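Local coordinates for protein salicylaldehyde dehydrogenase NahF (Pseudomonas putida, PDB 4JZ6) that probably catalyses the NAD-dependent oxidation of salicylaldehyde to salicylate, a step of naphthalene degradation, as a member of the aldehyde dehydrogenase family, at residues A[54-60]-A[227-232]; A[69-73]-A[210-214]. One frame throughout, in Å; residues are numbered along the deposited sequence.

Contact 1 (A[54-60]-A[227-232])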
ATOM      1  N   ALA A  54       1.841  -6.600 -29.155  1.00 37.75           N
ATOM      2  CA  ALA A  54       1.378  -5.251 -28.841  1.00 35.91           C
ATOM      3  C   ALA A  54       2.493  -4.218 -28.870  1.00 33.12           C
ATOM      4  O   ALA A  54       3.641  -4.517 -28.555  1.00 33.32           O
ATOM      5  CB  ALA A  54       0.690  -5.234 -27.488  1.00 34.18           C
ATOM      6  N   THR A  55       2.143  -3.004 -29.268  1.00 37.61           N
ATOM      7  CA  THR A  55       3.067  -1.884 -29.196  1.00 38.79           C
ATOM      8  C   THR A  55       2.640  -0.978 -28.056  1.00 39.19           C
ATOM      9  O   THR A  55       1.589  -1.190 -27.447  1.00 33.75           O
ATOM     10  CB  THR A  55       3.063  -1.053 -30.481  1.00 38.39           C
ATOM     11  OG1 THR A  55       1.760  -0.491 -30.682  1.00 38.66           O
ATOM     12  CG2 THR A  55       3.445  -1.914 -31.672  1.00 36.67           C
ATOM     13  N   VAL A  56       3.460   0.029 -27.774  1.00 40.97           N
ATOM     14  CA  VAL A  56       3.113   1.038 -26.784  1.00 35.33           C
ATOM     15  C   VAL A  56       1.818   1.721 -27.200  1.00 36.55           C
ATOM     16  O   VAL A  56       0.946   1.983 -26.364  1.00 34.54           O
ATOM     17  CB  VAL A  56       4.233   2.078 -26.640  1.00 34.48           C
ATOM     18  CG1 VAL A  56       3.747   3.284 -25.854  1.00 32.92           C
ATOM     19  CG2 VAL A  56       5.440   1.450 -25.972  1.00 33.35           C
ATOM     20  N   THR A  57       1.688   1.979 -28.500  1.00 33.79           N
ATOM     21  CA  THR A  57       0.475   2.567 -29.047  1.00 34.94           C
ATOM     22  C   THR A  57      -0.752   1.742 -28.679  1.00 35.65           C
ATOM     23  O   THR A  57      -1.770   2.295 -28.264  1.00 34.95           O
ATOM     24  CB  THR A  57       0.546   2.710 -30.582  1.00 39.31           C
ATOM     25  OG1 THR A  57       1.689   3.496 -30.945  1.00 36.54           O
ATOM     26  CG2 THR A  57      -0.711   3.387 -31.103  1.00 35.58           C
ATOM     27  N   ASP A  58      -0.649   0.421 -28.825  1.00 39.98           N
ATOM     28  CA  ASP A  58      -1.747  -0.479 -28.464  1.00 37.36           C
ATOM     29  C   ASP A  58      -2.069  -0.365 -26.980  1.00 37.40           C
ATOM     30  O   ASP A  58      -3.234  -0.391 -26.580  1.00 38.10           O
ATOM     31  CB  ASP A  58      -1.417  -1.937 -28.810  1.00 35.82           C
ATOM     32  CG  ASP A  58      -1.326  -2.182 -30.313  1.00 40.14           C
ATOM     33  OD1 ASP A  58      -2.363  -2.076 -31.008  1.00 37.91           O
ATOM     34  OD2 ASP A  58      -0.218  -2.500 -30.800  1.00 39.01           O
ATOM     35  N   ALA A  59      -1.029  -0.227 -26.167  1.00 30.08           N
ATOM     36  CA  ALA A  59      -1.203  -0.149 -24.725  1.00 31.00           C
ATOM     37  C   ALA A  59      -1.963   1.112 -24.318  1.00 29.63           C
ATOM     38  O   ALA A  59      -2.808   1.077 -23.424  1.00 27.60           O
ATOM     39  CB  ALA A  59       0.144  -0.213 -24.028  1.00 28.84           C
ATOM     40  N   ILE A  60      -1.663   2.225 -24.974  1.00 29.48           N
ATOM     41  CA  ILE A  60      -2.344   3.470 -24.658  1.00 33.20           C
ATOM     42  C   ILE A  60      -3.807   3.393 -25.098  1.00 37.21           C
ATOM     43  O   ILE A  60      -4.701   3.892 -24.405  1.00 34.07           O
ATOM     44  CB  ILE A  60      -1.644   4.684 -25.302  1.00 30.47           C
ATOM     45  CG1 ILE A  60      -0.181   4.748 -24.854  1.00 30.73           C
ATOM     46  CG2 ILE A  60      -2.356   5.964 -24.939  1.00 30.33           C
ATOM     47  CD1 ILE A  60      -0.005   4.667 -23.355  1.00 30.32           C
ATOM     48  N   GLU A 227       8.900  -1.515 -21.618  1.00 41.45           N
ATOM     49  CA  GLU A 227       8.420  -0.229 -22.119  1.00 41.64           C
ATOM     50  C   GLU A 227       6.897  -0.147 -22.194  1.00 36.68           C
ATOM     51  O   GLU A 227       6.320   0.929 -22.040  1.00 38.79           O
ATOM     52  CB  GLU A 227       9.047   0.106 -23.471  1.00 45.24           C
ATOM     53  CG  GLU A 227       8.594  -0.771 -24.613  1.00 48.86           C
ATOM     54  CD  GLU A 227       9.135  -0.288 -25.936  1.00 56.44           C
ATOM     55  OE1 GLU A 227       9.196  -1.098 -26.891  1.00 60.66           O
ATOM     56  OE2 GLU A 227       9.498   0.908 -26.016  1.00 56.03           O
ATOM     57  N   ILE A 228       6.249  -1.281 -22.436  1.00 31.40           N
ATOM     58  CA  ILE A 228       4.795  -1.335 -22.417  1.00 29.52           C
ATOM     59  C   ILE A 228       4.309  -1.085 -20.996  1.00 29.97           C
ATOM     60  O   ILE A 228       3.345  -0.352 -20.777  1.00 33.39           O
ATOM     61  CB  ILE A 228       4.267  -2.684 -22.959  1.00 29.86           C
ATOM     62  CG1 ILE A 228       4.362  -2.698 -24.488  1.00 30.56           C
ATOM     63  CG2 ILE A 228       2.830  -2.933 -22.515  1.00 28.31           C
ATOM     64  CD1 ILE A 228       3.998  -4.017 -25.110  1.00 30.63           C
ATOM     65  N   ALA A 229       5.003  -1.679 -20.029  1.00 27.91           N
ATOM     66  CA  ALA A 229       4.690  -1.456 -18.625  1.00 26.92           C
ATOM     67  C   ALA A 229       4.913   0.010 -18.239  1.00 29.38           C
ATOM     68  O   ALA A 229       4.046   0.632 -17.617  1.00 26.52           O
ATOM     69  CB  ALA A 229       5.507  -2.375 -17.748  1.00 26.62           C
ATOM     70  N   ASP A 230       6.067   0.557 -18.621  1.00 30.75           N
ATOM     71  CA  ASP A 230       6.401   1.950 -18.323  1.00 33.54           C
ATOM     72  C   ASP A 230       5.347   2.910 -18.855  1.00 33.82           C
ATOM     73  O   ASP A 230       4.962   3.857 -18.172  1.00 39.97           O
ATOM     74  CB  ASP A 230       7.762   2.333 -18.909  1.00 44.61           C
ATOM     75  CG  ASP A 230       8.906   1.544 -18.302  1.00 58.49           C
ATOM     76  OD1 ASP A 230       8.755   1.017 -17.178  1.00 59.63           O
ATOM     77  OD2 ASP A 230       9.969   1.457 -18.953  1.00 70.68           O
ATOM     78  N   ALA A 231       4.884   2.659 -20.077  1.00 29.06           N
ATOM     79  CA  ALA A 231       3.884   3.515 -20.712  1.00 29.23           C
ATOM     80  C   ALA A 231       2.557   3.484 -19.961  1.00 30.80           C
ATOM     81  O   ALA A 231       1.889   4.511 -19.801  1.00 27.98           O
ATOM     82  CB  ALA A 231       3.680   3.103 -22.148  1.00 29.98           C
ATOM     83  N   LEU A 232       2.177   2.294 -19.508  1.00 31.27           N
ATOM     84  CA  LEU A 232       0.932   2.125 -18.776  1.00 33.37           C
ATOM     85  C   LEU A 232       1.002   2.737 -17.371  1.00 35.35           C
ATOM     86  O   LEU A 232       0.048   3.359 -16.903  1.00 37.64           O
ATOM     87  CB  LEU A 232       0.551   0.645 -18.734  1.00 25.60           C
ATOM     88  CG  LEU A 232       0.125   0.130 -20.113  1.00 30.50           C
ATOM     89  CD1 LEU A 232       0.249  -1.380 -20.211  1.00 31.18           C
ATOM     90  CD2 LEU A 232      -1.302   0.570 -20.425  1.00 29.96           C
TER
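Ala59 points its methyl toward helix 225-233, where it fits between two branched side chains: Leu232 CG lies 3.9 Å from Ala59 CB, and Ile228 CG2 touches the same methyl. One turn earlier, Val56 splits its two methyls between two partners. With CG1 anti to the backbone N (chi1 167°), that methyl meets Ala231 CB at 3.7 Å, while CG2 lies against the carboxylate end of Glu227, whose side chain crosses the valine at about a right angle. Ile60 bends its far end back so that CD1 comes within 4.2 Å of Ala231 CB; the small methyl of Ala231 thus sits against both Val56 and Ile60. At the start of 54-60, Ile228 sends its extended branch forward to Ala54, its CD1 lying 3.5 Å from Ala54 O and touching Ala54 CB. No hydrogen bond crosses between the segments. The methyls of Ala59 and Ala231 sit among larger branched side chains, and the axes of segments 56-60 and 227-232 approach to 9.2 Å at a crossing angle of -34°. Behind this shell, a capping box fixes where helix 56-73 begins: Asp58 N donates to Thr55 OG1 (3.2 Å), and the Thr55 N-H donates to the anti lone pair of Asp58 OD2 (2.9 Å). Ser32 bonds to both side chains, tying the cap to the N-terminal part of the chain. Arg224 binds Ala54 O, and Leu218 of strand 215-218 touches Ala54, Ala59 and Leu232. The capped helix start packs beside strand 215-218, outermost within this chain in the Rossmann-like NAD-binding domain of the aldehyde dehydrogenase fold.

Contact 2 (A[69-73]-A[210-214])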
ATOM      1  N   ALA A  69     -14.677   3.270 -20.646  1.00 24.01           N
ATOM      2  CA  ALA A  69     -15.678   2.326 -20.174  1.00 26.37           C
ATOM      3  C   ALA A  69     -15.981   2.544 -18.700  1.00 29.54           C
ATOM      4  O   ALA A  69     -17.114   2.343 -18.255  1.00 31.58           O
ATOM      5  CB  ALA A  69     -15.218   0.899 -20.411  1.00 32.72           C
ATOM      6  N   PHE A  70     -14.963   2.955 -17.947  1.00 32.40           N
ATOM      7  CA  PHE A  70     -15.117   3.208 -16.523  1.00 21.64           C
ATOM      8  C   PHE A  70     -16.255   4.185 -16.244  1.00 25.73           C
ATOM      9  O   PHE A  70     -16.911   4.089 -15.207  1.00 21.19           O
ATOM     10  CB  PHE A  70     -13.809   3.723 -15.913  1.00 21.49           C
ATOM     11  CG  PHE A  70     -13.898   3.991 -14.433  1.00 30.06           C
ATOM     12  CD1 PHE A  70     -13.873   5.294 -13.946  1.00 22.98           C
ATOM     13  CD2 PHE A  70     -14.027   2.943 -13.532  1.00 20.24           C
ATOM     14  CE1 PHE A  70     -13.965   5.544 -12.588  1.00 20.45           C
ATOM     15  CE2 PHE A  70     -14.124   3.184 -12.175  1.00 21.03           C
ATOM     16  CZ  PHE A  70     -14.090   4.488 -11.699  1.00 22.96           C
ATOM     17  N   LYS A  71     -16.496   5.102 -17.184  1.00 29.65           N
ATOM     18  CA  LYS A  71     -17.516   6.149 -17.037  1.00 30.16           C
ATOM     19  C   LYS A  71     -18.916   5.608 -16.736  1.00 35.36           C
ATOM     20  O   LYS A  71     -19.694   6.238 -16.012  1.00 36.37           O
ATOM     21  CB  LYS A  71     -17.584   7.021 -18.292  1.00 28.38           C
ATOM     22  CG  LYS A  71     -16.375   7.897 -18.541  1.00 33.76           C
ATOM     23  CD  LYS A  71     -16.598   8.751 -19.785  1.00 41.65           C
ATOM     24  CE  LYS A  71     -15.351   9.532 -20.183  1.00 47.89           C
ATOM     25  NZ  LYS A  71     -15.570  10.318 -21.434  1.00 52.34           N
ATOM     26  N   THR A  72     -19.235   4.451 -17.307  1.00 22.43           N
ATOM     27  CA  THR A  72     -20.521   3.810 -17.062  1.00 32.68           C
ATOM     28  C   THR A  72     -20.364   2.611 -16.136  1.00 21.64           C
ATOM     29  O   THR A  72     -21.251   2.319 -15.328  1.00 24.49           O
ATOM     30  CB  THR A  72     -21.184   3.339 -18.373  1.00 23.02           C
ATOM     31  OG1 THR A  72     -20.199   2.711 -19.198  1.00 25.55           O
ATOM     32  CG2 THR A  72     -21.772   4.509 -19.122  1.00 23.72           C
ATOM     33  N   TRP A  73     -19.235   1.917 -16.253  1.00 26.49           N
ATOM     34  CA  TRP A  73     -19.021   0.692 -15.490  1.00 21.74           C
ATOM     35  C   TRP A  73     -18.992   0.949 -13.977  1.00 20.82           C
ATOM     36  O   TRP A  73     -19.401   0.092 -13.187  1.00 19.91           O
ATOM     37  CB  TRP A  73     -17.753  -0.039 -15.956  1.00 21.25           C
ATOM     38  CG  TRP A  73     -17.433  -1.258 -15.122  1.00 20.41           C
ATOM     39  CD1 TRP A  73     -16.391  -1.409 -14.252  1.00 26.35           C
ATOM     40  CD2 TRP A  73     -18.183  -2.480 -15.063  1.00 23.04           C
ATOM     41  NE1 TRP A  73     -16.441  -2.652 -13.659  1.00 22.34           N
ATOM     42  CE2 TRP A  73     -17.531  -3.328 -14.140  1.00 19.86           C
ATOM     43  CE3 TRP A  73     -19.336  -2.943 -15.704  1.00 24.01           C
ATOM     44  CZ2 TRP A  73     -17.997  -4.607 -13.844  1.00 19.75           C
ATOM     45  CZ3 TRP A  73     -19.793  -4.220 -15.410  1.00 20.69           C
ATOM     46  CH2 TRP A  73     -19.125  -5.034 -14.489  1.00 20.18           C
ATOM     47  N   LEU A 210     -19.469  -9.179 -20.373  1.00 25.49           N
ATOM     48  CA  LEU A 210     -18.924  -7.950 -19.804  1.00 24.87           C
ATOM     49  C   LEU A 210     -18.970  -6.825 -20.825  1.00 27.97           C
ATOM     50  O   LEU A 210     -18.657  -7.032 -21.998  1.00 33.49           O
ATOM     51  CB  LEU A 210     -17.482  -8.158 -19.331  1.00 28.89           C
ATOM     52  CG  LEU A 210     -17.250  -8.550 -17.866  1.00 26.77           C
ATOM     53  CD1 LEU A 210     -17.859  -7.507 -16.943  1.00 22.93           C
ATOM     54  CD2 LEU A 210     -17.800  -9.934 -17.548  1.00 27.98           C
ATOM     55  N   PRO A 211     -19.378  -5.628 -20.384  1.00 28.73           N
ATOM     56  CA  PRO A 211     -19.451  -4.455 -21.264  1.00 25.70           C
ATOM     57  C   PRO A 211     -18.119  -4.169 -21.953  1.00 24.14           C
ATOM     58  O   PRO A 211     -17.057  -4.490 -21.415  1.00 25.80           O
ATOM     59  CB  PRO A 211     -19.814  -3.324 -20.301  1.00 23.32           C
ATOM     60  CG  PRO A 211     -20.563  -4.006 -19.193  1.00 22.77           C
ATOM     61  CD  PRO A 211     -19.912  -5.351 -19.037  1.00 22.58           C
ATOM     62  N   ALA A 212     -18.178  -3.581 -23.140  1.00 24.97           N
ATOM     63  CA  ALA A 212     -16.972  -3.311 -23.910  1.00 25.43           C
ATOM     64  C   ALA A 212     -16.036  -2.371 -23.163  1.00 30.93           C
ATOM     65  O   ALA A 212     -16.466  -1.348 -22.629  1.00 34.78           O
ATOM     66  CB  ALA A 212     -17.329  -2.739 -25.281  1.00 27.66           C
ATOM     67  N   GLY A 213     -14.755  -2.729 -23.123  1.00 31.88           N
ATOM     68  CA  GLY A 213     -13.736  -1.862 -22.560  1.00 26.73           C
ATOM     69  C   GLY A 213     -13.531  -2.072 -21.077  1.00 24.52           C
ATOM     70  O   GLY A 213     -12.667  -1.445 -20.466  1.00 27.24           O
ATOM     71  N   VAL A 214     -14.329  -2.951 -20.489  1.00 23.06           N
ATOM     72  CA  VAL A 214     -14.175  -3.237 -19.072  1.00 25.59           C
ATOM     73  C   VAL A 214     -12.938  -4.110 -18.844  1.00 27.89           C
ATOM     74  O   VAL A 214     -12.216  -3.931 -17.865  1.00 34.33           O
ATOM     75  CB  VAL A 214     -15.437  -3.880 -18.478  1.00 28.64           C
ATOM     76  CG1 VAL A 214     -15.248  -4.143 -17.002  1.00 29.02           C
ATOM     77  CG2 VAL A 214     -16.629  -2.968 -18.686  1.00 22.06           C
TER
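Val214 stands over one face of the Trp73 indole: its CG1 lies 3.7 Å from the centroid of the five-membered ring and 9° off the ring normal, a CH-pi contact. Its other methyl, CG2, reaches toward the six-membered ring, 4.0 Å from Trp73 CD2. The valine side chain meets the indole at about a right angle. Pro211 also crosses at about a right angle, bringing its CD within 3.8 Å of Trp73 CZ3, while Leu210 CD1 approaches Trp73 CH2 at 3.7 Å on a slant. Holding CG anti to the backbone N (chi1 176°) lays the indole across all three. Replacing the indole by an alanine removes the CH-pi contact and is likely to open a gap beside Val214, Leu210 and Pro211. One turn earlier, the methyl of Ala69 presses on the type II turn from Pro211 to Val214, with CB 3.4 Å from Ala212 O. Gly213, with a positive phi (89°), brings its CA close to that methyl. Leu84 and Arg81 of helix 78-94 touch Trp73, and Leu180 of helix 170-181 touches Leu210 and Val214. The loop leads from helix 195-208 into strand 215-218, the Val214 backbone bonding to Val186 of the neighbouring parallel strand 186-189.

Overall arrangement
Both contacts draw on helix 56-73: contact 1 takes its first turn and contact 2 its last, so the helix is held near its two ends. Their centres are 20 Å apart and their nearest atoms about 10 Å, with no direct touch. The partners lie on either side of strand 215-218 in sequence, 210-214 leading into it and 227-232 following it on helix 225-233. Contact 2 is nested inside the chain loop closed by contact 1. The centres lie 22 and 25 Å from the centre of the chain, on the same side of it, away from the salicylaldehyde pockets and the predicted active-site Glu267.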